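PDB 5IHX: tyrosine--tRNA ligase, mitochondrial from Emericella nidulans, which probably attaches L-tyrosine to mitochondrial tRNA(Tyr) in an ATP-dependent reaction, as a class I aminoacyl-tRNA synthetase. Local coordinates for residues V89-Y94 against A145-Y150; E344-D349 against V354-L359. All coordinates share one frame; numbering follows the deposited sequence.

Contact 1. Residues V89-Y94 against A145-Y150; sequences VLAWGY and ASIERY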
loop_
_atom_site.group_PDB
_atom_site.type_symbol
_atom_site.label_atom_id
_atom_site.label_comp_id
_atom_site.label_asym_id
_atom_site.label_seq_id
_atom_site.Cartn_x
_atom_site.Cartn_y
_atom_site.Cartn_z
ATOM N N VAL A 89 -30.592 5.240 -7.541
ATOM C CA VAL A 89 -30.843 4.280 -6.465
ATOM C C VAL A 89 -30.752 4.959 -5.099
ATOM O O VAL A 89 -31.594 4.728 -4.230
ATOM C CB VAL A 89 -29.854 3.092 -6.525
ATOM C CG1 VAL A 89 -29.933 2.238 -5.262
ATOM C CG2 VAL A 89 -30.129 2.235 -7.750
ATOM N N LEU A 90 -29.734 5.796 -4.911
ATOM C CA LEU A 90 -29.568 6.508 -3.648
ATOM C C LEU A 90 -30.682 7.533 -3.451
ATOM O O LEU A 90 -31.130 7.768 -2.329
ATOM C CB LEU A 90 -28.204 7.204 -3.580
ATOM C CG LEU A 90 -26.943 6.336 -3.593
ATOM C CD1 LEU A 90 -25.715 7.206 -3.362
ATOM C CD2 LEU A 90 -27.010 5.214 -2.565
ATOM N N ALA A 91 -31.126 8.142 -4.547
ATOM C CA ALA A 91 -32.231 9.090 -4.493
ATOM C C ALA A 91 -33.479 8.403 -3.955
ATOM O O ALA A 91 -34.157 8.923 -3.069
ATOM C CB ALA A 91 -32.498 9.682 -5.867
ATOM N N TRP A 92 -33.777 7.227 -4.497
ATOM C CA TRP A 92 -34.900 6.434 -4.016
ATOM C C TRP A 92 -34.707 6.068 -2.552
ATOM O O TRP A 92 -35.628 6.193 -1.744
ATOM C CB TRP A 92 -35.069 5.172 -4.859
ATOM C CG TRP A 92 -35.837 5.393 -6.121
ATOM C CD1 TRP A 92 -35.394 5.206 -7.397
ATOM C CD2 TRP A 92 -37.190 5.849 -6.229
ATOM N NE1 TRP A 92 -36.390 5.508 -8.292
ATOM C CE2 TRP A 92 -37.505 5.904 -7.600
ATOM C CE3 TRP A 92 -38.171 6.206 -5.298
ATOM C CZ2 TRP A 92 -38.754 6.308 -8.064
ATOM C CZ3 TRP A 92 -39.411 6.605 -5.759
ATOM C CH2 TRP A 92 -39.691 6.655 -7.129
ATOM N N GLY A 93 -33.507 5.598 -2.225
ATOM C CA GLY A 93 -33.169 5.252 -0.857
ATOM C C GLY A 93 -33.432 6.400 0.098
ATOM O O GLY A 93 -34.023 6.210 1.160
ATOM N N TYR A 94 -33.011 7.600 -0.293
ATOM C CA TYR A 94 -33.176 8.781 0.546
ATOM C C TYR A 94 -34.647 9.042 0.855
ATOM O O TYR A 94 -35.024 9.182 2.019
ATOM C CB TYR A 94 -32.560 10.011 -0.128
ATOM C CG TYR A 94 -32.723 11.290 0.665
ATOM C CD1 TYR A 94 -32.164 11.424 1.931
ATOM C CD2 TYR A 94 -33.436 12.366 0.148
ATOM C CE1 TYR A 94 -32.309 12.596 2.660
ATOM C CE2 TYR A 94 -33.587 13.539 0.867
ATOM C CZ TYR A 94 -33.025 13.648 2.122
ATOM O OH TYR A 94 -33.176 14.814 2.838
ATOM N N ALA A 145 -29.448 18.185 -2.719
ATOM C CA ALA A 145 -30.547 19.107 -2.460
ATOM C C ALA A 145 -31.629 18.971 -3.530
ATOM O O ALA A 145 -32.822 19.038 -3.233
ATOM C CB ALA A 145 -30.036 20.537 -2.400
ATOM N N SER A 146 -31.209 18.770 -4.773
ATOM C CA SER A 146 -32.147 18.588 -5.874
ATOM C C SER A 146 -33.002 17.336 -5.690
ATOM O O SER A 146 -34.191 17.334 -6.007
ATOM C CB SER A 146 -31.406 18.508 -7.201
ATOM O OG SER A 146 -30.763 19.727 -7.517
ATOM N N ILE A 147 -32.389 16.270 -5.192
ATOM C CA ILE A 147 -33.105 15.028 -4.939
ATOM C C ILE A 147 -34.234 15.252 -3.939
ATOM O O ILE A 147 -35.340 14.735 -4.109
ATOM C CB ILE A 147 -32.145 13.930 -4.427
ATOM C CG1 ILE A 147 -31.317 13.385 -5.591
ATOM C CG2 ILE A 147 -32.913 12.792 -3.746
ATOM C CD1 ILE A 147 -30.146 12.513 -5.171
ATOM N N GLU A 148 -33.954 16.029 -2.900
ATOM C CA GLU A 148 -34.961 16.335 -1.891
ATOM C C GLU A 148 -36.093 17.156 -2.508
ATOM O O GLU A 148 -37.268 16.866 -2.289
ATOM C CB GLU A 148 -34.334 17.084 -0.713
ATOM C CG GLU A 148 -35.330 17.474 0.373
ATOM C CD GLU A 148 -34.664 18.105 1.584
ATOM O OE1 GLU A 148 -33.445 17.902 1.770
ATOM O OE2 GLU A 148 -35.364 18.800 2.350
ATOM N N ARG A 149 -35.729 18.178 -3.280
ATOM C CA ARG A 149 -36.709 19.020 -3.957
ATOM C C ARG A 149 -37.549 18.193 -4.935
ATOM O O ARG A 149 -38.771 18.307 -4.969
ATOM C CB ARG A 149 -36.013 20.169 -4.697
ATOM C CG ARG A 149 -36.876 20.839 -5.769
ATOM C CD ARG A 149 -36.140 21.973 -6.467
ATOM N NE ARG A 149 -34.909 21.518 -7.111
ATOM C CZ ARG A 149 -34.869 20.782 -8.218
ATOM N NH1 ARG A 149 -35.995 20.398 -8.809
ATOM N NH2 ARG A 149 -33.704 20.418 -8.734
ATOM N N TYR A 150 -36.881 17.377 -5.743
ATOM C CA TYR A 150 -37.561 16.551 -6.736
ATOM C C TYR A 150 -38.467 15.517 -6.068
ATOM O O TYR A 150 -39.553 15.221 -6.562
ATOM C CB TYR A 150 -36.531 15.868 -7.636
ATOM C CG TYR A 150 -37.121 15.072 -8.776
ATOM C CD1 TYR A 150 -37.775 15.706 -9.823
ATOM C CD2 TYR A 150 -36.996 13.690 -8.823
ATOM C CE1 TYR A 150 -38.308 14.986 -10.875
ATOM C CE2 TYR A 150 -37.524 12.958 -9.873
ATOM C CZ TYR A 150 -38.174 13.609 -10.899
ATOM O OH TYR A 150 -38.703 12.881 -11.938
#
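I147 overlaps A91, its CD1 lying 3.7 Å from A91 CB and its CG2 at almost the same distance, so that both branches of the isoleucine straddle the one methyl. This is helix-on-helix packing in the nucleotide-binding (Rossmann-like) catalytic domain of a class I synthetase: segments 89-94 and 145-150, of helices 84-95 and 126-153, cross at -58°, their axes 10.0 Å apart at the closest approach. The small alanine lets the backbones come close, A91 CA to I147 CA being 6.0 Å. One turn further along, the Y94 side chain reaches across to the second helix. With CG anti to the backbone N (chi1 178°), the ring extends past I147, whose CG2 sits 4.0 Å from Y94 CD2, and meets E148 CB at its edge, near the ring plane. Beneath the pair, F102 of strand 100-104 touches I147 and V100 touches Y94, which ties both helices to the central sheet, while W162 meets the tyrosine ring edge-to-face. The carboxylate of E148 has its strong partners elsewhere, in salt bridges to R164 and R158; its plane is turned 46° from the Y94 ring, and E148 OE1 lies 3.3 Å from Y94 OH.

Contact 2. Residues E344-D349 against V354-L359; sequences EEQNQD and VAQHAL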
loop_
_atom_site.group_PDB
_atom_site.type_symbol
_atom_site.label_atom_id
_atom_site.label_comp_id
_atom_site.label_asym_id
_atom_site.label_seq_id
_atom_site.Cartn_x
_atom_site.Cartn_y
_atom_site.Cartn_z
ATOM N N GLU A 344 -49.431 4.424 -23.004
ATOM C CA GLU A 344 -50.656 4.160 -23.753
ATOM C C GLU A 344 -50.862 5.202 -24.847
ATOM O O GLU A 344 -51.224 4.869 -25.973
ATOM C CB GLU A 344 -51.868 4.154 -22.821
ATOM C CG GLU A 344 -53.177 3.779 -23.507
ATOM C CD GLU A 344 -54.370 3.848 -22.571
ATOM O OE1 GLU A 344 -54.189 4.247 -21.401
ATOM O OE2 GLU A 344 -55.486 3.490 -22.999
ATOM N N GLU A 345 -50.617 6.465 -24.514
ATOM C CA GLU A 345 -50.699 7.539 -25.495
ATOM C C GLU A 345 -49.536 7.471 -26.480
ATOM O O GLU A 345 -49.712 7.683 -27.681
ATOM C CB GLU A 345 -50.723 8.901 -24.796
ATOM C CG GLU A 345 -50.806 10.081 -25.752
ATOM C CD GLU A 345 -51.045 11.400 -25.040
ATOM O OE1 GLU A 345 -51.221 11.389 -23.802
ATOM O OE2 GLU A 345 -51.057 12.448 -25.719
ATOM N N GLN A 346 -48.351 7.161 -25.962
ATOM C CA GLN A 346 -47.153 7.023 -26.782
ATOM C C GLN A 346 -47.326 5.933 -27.841
ATOM O O GLN A 346 -46.962 6.121 -29.001
ATOM C CB GLN A 346 -45.944 6.708 -25.890
ATOM C CG GLN A 346 -44.651 6.345 -26.620
ATOM C CD GLN A 346 -43.907 7.555 -27.152
ATOM O OE1 GLN A 346 -44.358 8.694 -27.016
ATOM N NE2 GLN A 346 -42.751 7.312 -27.761
ATOM N N ASN A 347 -47.889 4.797 -27.442
ATOM C CA ASN A 347 -48.026 3.664 -28.350
ATOM C C ASN A 347 -49.042 3.905 -29.468
ATOM O O ASN A 347 -48.997 3.245 -30.505
ATOM C CB ASN A 347 -48.408 2.411 -27.559
ATOM C CG ASN A 347 -47.276 1.919 -26.668
ATOM O OD1 ASN A 347 -46.101 2.170 -26.940
ATOM N ND2 ASN A 347 -47.630 1.217 -25.596
ATOM N N GLN A 348 -49.953 4.852 -29.258
ATOM C CA GLN A 348 -50.902 5.250 -30.297
ATOM C C GLN A 348 -50.215 6.016 -31.425
ATOM O O GLN A 348 -50.577 5.874 -32.593
ATOM C CB GLN A 348 -52.030 6.093 -29.705
ATOM C CG GLN A 348 -52.976 5.299 -28.820
ATOM C CD GLN A 348 -54.079 6.152 -28.234
ATOM O OE1 GLN A 348 -54.777 6.863 -28.955
ATOM N NE2 GLN A 348 -54.241 6.089 -26.918
ATOM N N ASP A 349 -49.229 6.832 -31.066
ATOM C CA ASP A 349 -48.530 7.666 -32.037
ATOM C C ASP A 349 -47.204 8.163 -31.456
ATOM O O ASP A 349 -47.136 9.261 -30.906
ATOM C CB ASP A 349 -49.413 8.850 -32.443
ATOM C CG ASP A 349 -48.733 9.781 -33.427
ATOM O OD1 ASP A 349 -47.762 9.351 -34.086
ATOM O OD2 ASP A 349 -49.170 10.945 -33.545
ATOM N N VAL A 354 -44.450 11.870 -26.859
ATOM C CA VAL A 354 -45.044 12.186 -25.565
ATOM C C VAL A 354 -44.220 11.581 -24.433
ATOM O O VAL A 354 -44.005 12.218 -23.402
ATOM C CB VAL A 354 -46.504 11.684 -25.470
ATOM C CG1 VAL A 354 -47.053 11.847 -24.052
ATOM C CG2 VAL A 354 -47.385 12.408 -26.481
ATOM N N ALA A 355 -43.751 10.355 -24.638
ATOM C CA ALA A 355 -42.982 9.659 -23.618
ATOM C C ALA A 355 -41.596 10.282 -23.471
ATOM O O ALA A 355 -41.110 10.481 -22.359
ATOM C CB ALA A 355 -42.865 8.183 -23.958
ATOM N N GLN A 356 -40.971 10.609 -24.596
ATOM C CA GLN A 356 -39.634 11.188 -24.581
ATOM C C GLN A 356 -39.621 12.581 -23.954
ATOM O O GLN A 356 -38.684 12.934 -23.233
ATOM C CB GLN A 356 -39.065 11.257 -26.000
ATOM C CG GLN A 356 -38.523 9.940 -26.540
ATOM C CD GLN A 356 -39.571 9.101 -27.249
ATOM O OE1 GLN A 356 -40.754 9.429 -27.247
ATOM N NE2 GLN A 356 -39.130 8.013 -27.871
ATOM N N HIS A 357 -40.662 13.367 -24.223
ATOM C CA HIS A 357 -40.763 14.716 -23.670
ATOM C C HIS A 357 -40.986 14.684 -22.161
ATOM O O HIS A 357 -40.422 15.493 -21.429
ATOM C CB HIS A 357 -41.890 15.498 -24.350
ATOM C CG HIS A 357 -41.500 16.104 -25.661
ATOM N ND1 HIS A 357 -40.584 17.133 -25.761
ATOM C CD2 HIS A 357 -41.893 15.833 -26.927
ATOM C CE1 HIS A 357 -40.430 17.461 -27.028
ATOM N NE2 HIS A 357 -41.216 16.688 -27.760
ATOM N N ALA A 358 -41.812 13.750 -21.700
ATOM C CA ALA A 358 -42.046 13.585 -20.270
ATOM C C ALA A 358 -40.752 13.170 -19.570
ATOM O O ALA A 358 -40.459 13.628 -18.467
ATOM C CB ALA A 358 -43.138 12.562 -20.023
ATOM N N LEU A 359 -39.983 12.307 -20.226
ATOM C CA LEU A 359 -38.707 11.843 -19.689
ATOM C C LEU A 359 -37.712 12.992 -19.603
ATOM O O LEU A 359 -37.057 13.186 -18.579
ATOM C CB LEU A 359 -38.135 10.724 -20.562
ATOM C CG LEU A 359 -36.672 10.330 -20.323
ATOM C CD1 LEU A 359 -36.481 9.752 -18.933
ATOM C CD2 LEU A 359 -36.202 9.351 -21.389
HETATM O O HOH W 1 -46.147 9.998 -28.430
#
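Q346 lays its side-chain amide across the start of helix 354-368, and the close packing of this contact gathers around that one group. A short turn follows helix 336-348, and the segment axes of 344-348 and 354-359 stand at 136°, roughly antiparallel: an α-helical hairpin of the region that follows the catalytic domain in tyrosyl-tRNA synthetases. The glutamine chain is bent at chi2 (79°), which brings its amide over A355: Q346 CD is 3.4 Å from A355 CB. Q346 OE1 accepts the backbone N-H of A355 at 3.0 Å in a nearly straight bond (169°), though the donor stands well above the carbonyl plane. A side chain from the preceding helix thus takes up an amide of the first turn, where no earlier helical carbonyl is available. The other end of the amide works too, Q346 NE2 donating to Q356 OE1 at 3.0 Å along a more bent path. Q356 NE2 in turn bonds to T319 O and D321, so the bonds run on from Q346 through Q356 to the start of helix 321-331 and the loop before it.

Toward the turn the contact is looser and wetter. A water fills the corner, donating to Q346 OE1 at 2.6 Å and to D349 O while accepting from V354 N. On this partly exposed side the two V354 methyls lie against the E345 carboxylate, V354 CG2 3.8 Å from E345 OE2, the side chains crossing at about a right angle; R352 of the turn engages the carboxylate in a salt bridge. A355 also touches I342 and M343, earlier in helix 336-348. Other helices close in beyond: V324 of helix 321-331 meets A355, while L359 packs against that helix and F316 of helix 309-317.

Both contacts pair helices, but in different parts of this C-terminally truncated construct, which holds the catalytic domain and the helical region after it. Contact 1 is interior, against the central sheet, its centre about 12 Å from that of the chain; it joins helices far apart in sequence. Contact 2 is peripheral, its centre about 28 Å from the chain's, and joins successive helices; its Q346-A355-Q356 side is buried, its E345-V354 side partly exposed. Aliphatic and aromatic groups make most of contact 1, with charge at its margin, whereas contact 2 depends on amide hydrogen bonds and a bound water. Though they do not touch, helix 354-368 connects them, since its E362 bonds Y150 of the 145-150 segment.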